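Local coordinates for protein putative amidohydrolase (PDB 3MKV) that probably acts as a prolidase of the amidohydrolase superfamily, a zinc-dependent peptidase that cleaves dipeptides ending in proline, at residues L3-L13 with Q23-D31. Numbering follows the deposited sequence. Where two conformers were deposited one is given.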
ATOM      1  N   LEU A   3      48.176 -22.871 -23.879  1.00114.39           N
ATOM      2  CA  LEU A   3      49.465 -22.334 -23.355  1.00116.38           C
ATOM      3  C   LEU A   3      49.808 -20.959 -23.927  1.00115.51           C
ATOM      4  O   LEU A   3      50.456 -20.853 -24.973  1.00116.93           O
ATOM      5  CB  LEU A   3      50.616 -23.299 -23.648  1.00118.92           C
ATOM      6  CG  LEU A   3      50.735 -24.574 -22.812  1.00123.57           C
ATOM      7  CD1 LEU A   3      52.078 -25.247 -23.091  1.00123.62           C
ATOM      8  CD2 LEU A   3      50.574 -24.265 -21.328  1.00123.29           C
ATOM      9  N   THR A   4      49.374 -19.908 -23.238  1.00110.76           N
ATOM     10  CA  THR A   4      49.811 -18.560 -23.565  1.00104.20           C
ATOM     11  C   THR A   4      50.789 -18.118 -22.485  1.00 98.19           C
ATOM     12  O   THR A   4      50.390 -17.659 -21.417  1.00 98.70           O
ATOM     13  CB  THR A   4      48.637 -17.590 -23.653  1.00104.65           C
ATOM     14  OG1 THR A   4      49.096 -16.330 -24.157  1.00107.35           O
ATOM     15  CG2 THR A   4      47.997 -17.409 -22.289  1.00105.91           C
ATOM     16  N   THR A   5      52.077 -18.266 -22.780  1.00 90.75           N
ATOM     17  CA  THR A   5      53.116 -18.238 -21.759  1.00 85.08           C
ATOM     18  C   THR A   5      53.972 -16.972 -21.782  1.00 82.22           C
ATOM     19  O   THR A   5      54.115 -16.325 -22.814  1.00 79.69           O
ATOM     20  CB  THR A   5      54.025 -19.478 -21.892  1.00 83.69           C
ATOM     21  OG1 THR A   5      53.234 -20.665 -21.742  1.00 84.44           O
ATOM     22  CG2 THR A   5      55.119 -19.465 -20.845  1.00 81.75           C
ATOM     23  N   PHE A   6      54.527 -16.623 -20.624  1.00 78.06           N
ATOM     24  CA  PHE A   6      55.404 -15.465 -20.501  1.00 77.57           C
ATOM     25  C   PHE A   6      56.563 -15.761 -19.553  1.00 76.44           C
ATOM     26  O   PHE A   6      56.401 -16.443 -18.532  1.00 68.98           O
ATOM     27  CB  PHE A   6      54.639 -14.236 -20.006  1.00 77.10           C
ATOM     28  CG  PHE A   6      53.619 -13.727 -20.975  1.00 84.17           C
ATOM     29  CD1 PHE A   6      53.903 -12.654 -21.800  1.00 82.07           C
ATOM     30  CD2 PHE A   6      52.366 -14.321 -21.060  1.00 90.00           C
ATOM     31  CE1 PHE A   6      52.958 -12.177 -22.696  1.00 88.23           C
ATOM     32  CE2 PHE A   6      51.417 -13.852 -21.957  1.00 91.34           C
ATOM     33  CZ  PHE A   6      51.713 -12.778 -22.777  1.00 85.18           C
ATOM     34  N   LEU A   7      57.735 -15.246 -19.905  1.00 72.58           N
ATOM     35  CA  LEU A   7      58.907 -15.412 -19.065  1.00 72.08           C
ATOM     36  C   LEU A   7      59.609 -14.077 -18.827  1.00 68.95           C
ATOM     37  O   LEU A   7      60.230 -13.506 -19.730  1.00 64.81           O
ATOM     38  CB  LEU A   7      59.867 -16.446 -19.663  1.00 71.00           C
ATOM     39  CG  LEU A   7      61.019 -16.827 -18.732  1.00 73.42           C
ATOM     40  CD1 LEU A   7      61.563 -18.201 -19.072  1.00 82.00           C
ATOM     41  CD2 LEU A   7      62.121 -15.786 -18.803  1.00 75.40           C
ATOM     42  N   PHE A   8      59.479 -13.581 -17.603  1.00 65.74           N
ATOM     43  CA  PHE A   8      60.181 -12.387 -17.174  1.00 65.38           C
ATOM     44  C   PHE A   8      61.623 -12.748 -16.863  1.00 69.67           C
ATOM     45  O   PHE A   8      61.882 -13.708 -16.129  1.00 72.00           O
ATOM     46  CB  PHE A   8      59.509 -11.807 -15.936  1.00 63.40           C
ATOM     47  CG  PHE A   8      58.151 -11.224 -16.204  1.00 65.50           C
ATOM     48  CD1 PHE A   8      58.000  -9.868 -16.439  1.00 69.85           C
ATOM     49  CD2 PHE A   8      57.026 -12.030 -16.215  1.00 64.69           C
ATOM     50  CE1 PHE A   8      56.754  -9.327 -16.679  1.00 71.20           C
ATOM     51  CE2 PHE A   8      55.782 -11.496 -16.460  1.00 69.80           C
ATOM     52  CZ  PHE A   8      55.644 -10.144 -16.694  1.00 67.21           C
ATOM     53  N   ARG A   9      62.560 -11.995 -17.418  1.00 69.84           N
ATOM     54  CA  ARG A   9      63.984 -12.262 -17.270  0.50 69.24           C
ATOM     55  C   ARG A   9      64.809 -10.972 -17.112  1.00 69.09           C
ATOM     56  O   ARG A   9      64.438  -9.938 -17.624  1.00 68.95           O
ATOM     57  CB  ARG A   9      64.472 -13.039 -18.497  0.50 70.08           C
ATOM     58  CG  ARG A   9      65.852 -13.658 -18.360  0.50 73.22           C
ATOM     59  CD  ARG A   9      66.308 -14.305 -19.667  0.50 69.04           C
ATOM     60  NE  ARG A   9      66.543 -13.321 -20.723  0.50 68.68           N
ATOM     61  CZ  ARG A   9      67.577 -12.485 -20.751  0.50 63.56           C
ATOM     62  NH1 ARG A   9      67.712 -11.624 -21.756  0.50 55.73           N
ATOM     63  NH2 ARG A   9      68.477 -12.510 -19.774  0.50 55.96           N
ATOM     64  N   ASN A  10      65.957 -11.073 -16.468  1.00 68.99           N
ATOM     65  CA  ASN A  10      66.886  -9.947 -16.370  1.00 69.40           C
ATOM     66  C   ASN A  10      66.406  -8.739 -15.555  1.00 73.31           C
ATOM     67  O   ASN A  10      66.581  -7.584 -15.971  1.00 70.17           O
ATOM     68  CB  ASN A  10      67.289  -9.483 -17.765  1.00 72.38           C
ATOM     69  CG  ASN A  10      68.659  -8.845 -17.784  1.00 78.43           C
ATOM     70  OD1 ASN A  10      69.608  -9.379 -17.203  1.00 86.75           O
ATOM     71  ND2 ASN A  10      68.774  -7.696 -18.447  1.00 66.00           N
ATOM     72  N   GLY A  11      65.823  -8.998 -14.387  1.00 74.17           N
ATOM     73  CA  GLY A  11      65.373  -7.917 -13.522  1.00 73.53           C
ATOM     74  C   GLY A  11      65.513  -8.196 -12.036  1.00 75.60           C
ATOM     75  O   GLY A  11      65.874  -9.303 -11.622  1.00 75.66           O
ATOM     76  N   ALA A  12      65.240  -7.176 -11.231  1.00 72.33           N
ATOM     77  CA  ALA A  12      65.151  -7.346  -9.796  1.00 69.67           C
ATOM     78  C   ALA A  12      63.742  -7.827  -9.477  1.00 69.20           C
ATOM     79  O   ALA A  12      62.798  -7.500 -10.190  1.00 69.32           O
ATOM     80  CB  ALA A  12      65.441  -6.035  -9.087  1.00 70.55           C
ATOM     81  N   LEU A  13      63.615  -8.616  -8.417  1.00 68.22           N
ATOM     82  CA  LEU A  13      62.329  -9.132  -7.980  1.00 64.59           C
ATOM     83  C   LEU A  13      62.020  -8.554  -6.624  1.00 65.35           C
ATOM     84  O   LEU A  13      62.846  -8.619  -5.724  1.00 68.28           O
ATOM     85  CB  LEU A  13      62.363 -10.652  -7.868  1.00 65.25           C
ATOM     86  CG  LEU A  13      61.078 -11.298  -7.358  1.00 65.99           C
ATOM     87  CD1 LEU A  13      59.890 -10.805  -8.170  1.00 64.90           C
ATOM     88  CD2 LEU A  13      61.179 -12.804  -7.413  1.00 61.02           C
ATOM     89  N   GLN A  23      67.955 -10.326  -6.769  1.00 78.91           N
ATOM     90  CA  GLN A  23      68.500 -10.283  -8.119  1.00 75.86           C
ATOM     91  C   GLN A  23      68.670 -11.691  -8.671  1.00 72.33           C
ATOM     92  O   GLN A  23      68.847 -12.637  -7.909  1.00 70.38           O
ATOM     93  CB  GLN A  23      69.837  -9.556  -8.124  1.00 72.93           C
ATOM     94  CG  GLN A  23      69.940  -8.513  -9.221  1.00 79.15           C
ATOM     95  CD  GLN A  23      69.414  -7.158  -8.786  1.00 77.90           C
ATOM     96  OE1 GLN A  23      69.449  -6.811  -7.598  1.00 66.38           O
ATOM     97  NE2 GLN A  23      68.934  -6.376  -9.747  1.00 73.68           N
ATOM     98  N   GLY A  24      68.585 -11.830  -9.992  1.00 69.50           N
ATOM     99  CA  GLY A  24      68.867 -13.110 -10.643  1.00 66.26           C
ATOM    100  C   GLY A  24      67.750 -14.140 -10.677  1.00 70.15           C
ATOM    101  O   GLY A  24      68.006 -15.334 -10.835  1.00 70.76           O
ATOM    102  N   PHE A  25      66.504 -13.692 -10.544  1.00 72.43           N
ATOM    103  CA  PHE A  25      65.363 -14.598 -10.685  1.00 71.33           C
ATOM    104  C   PHE A  25      64.703 -14.517 -12.054  1.00 71.29           C
ATOM    105  O   PHE A  25      64.789 -13.506 -12.754  1.00 65.66           O
ATOM    106  CB  PHE A  25      64.313 -14.337  -9.607  1.00 72.13           C
ATOM    107  CG  PHE A  25      64.677 -14.892  -8.265  1.00 72.20           C
ATOM    108  CD1 PHE A  25      64.300 -16.181  -7.912  1.00 69.20           C
ATOM    109  CD2 PHE A  25      65.396 -14.126  -7.354  1.00 64.59           C
ATOM    110  CE1 PHE A  25      64.640 -16.703  -6.674  1.00 70.04           C
ATOM    111  CE2 PHE A  25      65.737 -14.637  -6.119  1.00 59.95           C
ATOM    112  CZ  PHE A  25      65.360 -15.930  -5.776  1.00 68.82           C
ATOM    113  N   GLU A  26      64.041 -15.602 -12.426  1.00 74.03           N
ATOM    114  CA  GLU A  26      63.201 -15.611 -13.608  1.00 76.16           C
ATOM    115  C   GLU A  26      61.801 -16.082 -13.212  1.00 75.64           C
ATOM    116  O   GLU A  26      61.646 -16.906 -12.297  1.00 74.97           O
ATOM    117  CB  GLU A  26      63.806 -16.507 -14.690  1.00 79.12           C
ATOM    118  CG  GLU A  26      65.120 -15.971 -15.261  1.00 80.76           C
ATOM    119  CD  GLU A  26      65.587 -16.740 -16.489  1.00 79.97           C
ATOM    120  OE1 GLU A  26      66.456 -16.217 -17.215  1.00 83.06           O
ATOM    121  OE2 GLU A  26      65.090 -17.863 -16.731  1.00 77.79           O
ATOM    122  N   ILE A  27      60.781 -15.549 -13.881  1.00 70.48           N
ATOM    123  CA  ILE A  27      59.406 -15.884 -13.536  1.00 66.16           C
ATOM    124  C   ILE A  27      58.674 -16.478 -14.732  1.00 65.35           C
ATOM    125  O   ILE A  27      58.697 -15.924 -15.829  1.00 63.85           O
ATOM    126  CB  ILE A  27      58.644 -14.650 -13.008  1.00 67.36           C
ATOM    127  CG1 ILE A  27      59.554 -13.803 -12.112  1.00 63.68           C
ATOM    128  CG2 ILE A  27      57.400 -15.079 -12.248  1.00 66.01           C
ATOM    129  CD1 ILE A  27      59.073 -12.386 -11.923  1.00 66.41           C
ATOM    130  N   LEU A  28      58.036 -17.621 -14.517  1.00 69.52           N
ATOM    131  CA  LEU A  28      57.320 -18.302 -15.585  1.00 69.61           C
ATOM    132  C   LEU A  28      55.814 -18.149 -15.411  1.00 72.93           C
ATOM    133  O   LEU A  28      55.225 -18.708 -14.489  1.00 71.16           O
ATOM    134  CB  LEU A  28      57.691 -19.781 -15.621  1.00 70.49           C
ATOM    135  CG  LEU A  28      56.986 -20.626 -16.686  1.00 69.83           C
ATOM    136  CD1 LEU A  28      57.431 -20.226 -18.088  1.00 63.53           C
ATOM    137  CD2 LEU A  28      57.242 -22.100 -16.440  1.00 72.23           C
ATOM    138  N   ILE A  29      55.201 -17.377 -16.303  1.00 74.50           N
ATOM    139  CA  ILE A  29      53.765 -17.170 -16.289  1.00 76.23           C
ATOM    140  C   ILE A  29      53.115 -17.931 -17.425  1.00 77.23           C
ATOM    141  O   ILE A  29      53.559 -17.842 -18.568  1.00 79.80           O
ATOM    142  CB  ILE A  29      53.415 -15.682 -16.462  1.00 76.49           C
ATOM    143  CG1 ILE A  29      53.768 -14.916 -15.189  1.00 70.64           C
ATOM    144  CG2 ILE A  29      51.940 -15.514 -16.836  1.00 74.28           C
ATOM    145  CD1 ILE A  29      55.184 -15.145 -14.758  1.00 80.58           C
ATOM    146  N   GLU A  30      52.062 -18.676 -17.116  1.00 77.29           N
ATOM    147  CA  GLU A  30      51.268 -19.293 -18.167  1.00 79.27           C
ATOM    148  C   GLU A  30      49.828 -19.542 -17.732  1.00 77.34           C
ATOM    149  O   GLU A  30      49.573 -20.077 -16.650  1.00 72.10           O
ATOM    150  CB  GLU A  30      51.923 -20.582 -18.659  1.00 81.09           C
ATOM    151  CG  GLU A  30      51.891 -21.710 -17.660  1.00 90.29           C
ATOM    152  CD  GLU A  30      52.744 -22.875 -18.101  1.00 96.79           C
ATOM    153  OE1 GLU A  30      53.967 -22.682 -18.281  1.00 91.38           O
ATOM    154  OE2 GLU A  30      52.191 -23.983 -18.266  1.00103.65           O
ATOM    155  N   ASP A  31      48.895 -19.135 -18.587  1.00 78.06           N
ATOM    156  CA  ASP A  31      47.466 -19.306 -18.324  1.00 83.36           C
ATOM    157  C   ASP A  31      46.987 -18.641 -17.032  1.00 82.32           C
ATOM    158  O   ASP A  31      46.278 -19.252 -16.227  1.00 81.70           O
ATOM    159  CB  ASP A  31      47.092 -20.788 -18.325  1.00 85.54           C
ATOM    160  CG  ASP A  31      47.010 -21.364 -19.722  1.00 94.34           C
ATOM    161  OD1 ASP A  31      46.823 -22.592 -19.839  1.00103.94           O
ATOM    162  OD2 ASP A  31      47.131 -20.594 -20.702  1.00 97.85           O
TER
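F6 and I29, and then F8 and I27, form the hydrogen-bonded pairs of an antiparallel ladder in which strands 5-9 and 25-30 run at 163° to each other. F6 N reaches I29 O at 2.6 Å and the return bond, I29 N to F6 O, is 2.7 Å; the F8–I27 pair is slightly longer. F6, F8, I27 and I29 share one face. There I29 CD1 comes to the edge of the F8 ring, 3.9 Å from CD2, while I27 CD1 packs on F8 CB and also meets L13 CD1 beyond the corner at N10 and G11. M405 and I57 close over this apolar patch. On the other face T5 turns OG1 beside its own backbone N (chi1 -59°), which puts CG2 anti to that N, 3.7 Å from L28 CD1. R9 and E26 run side by side, but their charged ends part company: in the conformer given, R9 makes a salt bridge to D51, and E26 OE2 accepts the I42 amide. Strands 33-38 and 48-51 flank the pair, completing a four-stranded mixed sheet far from the zinc site, part of the small β-sandwich domain that amidohydrolases commonly carry beside their TIM barrel.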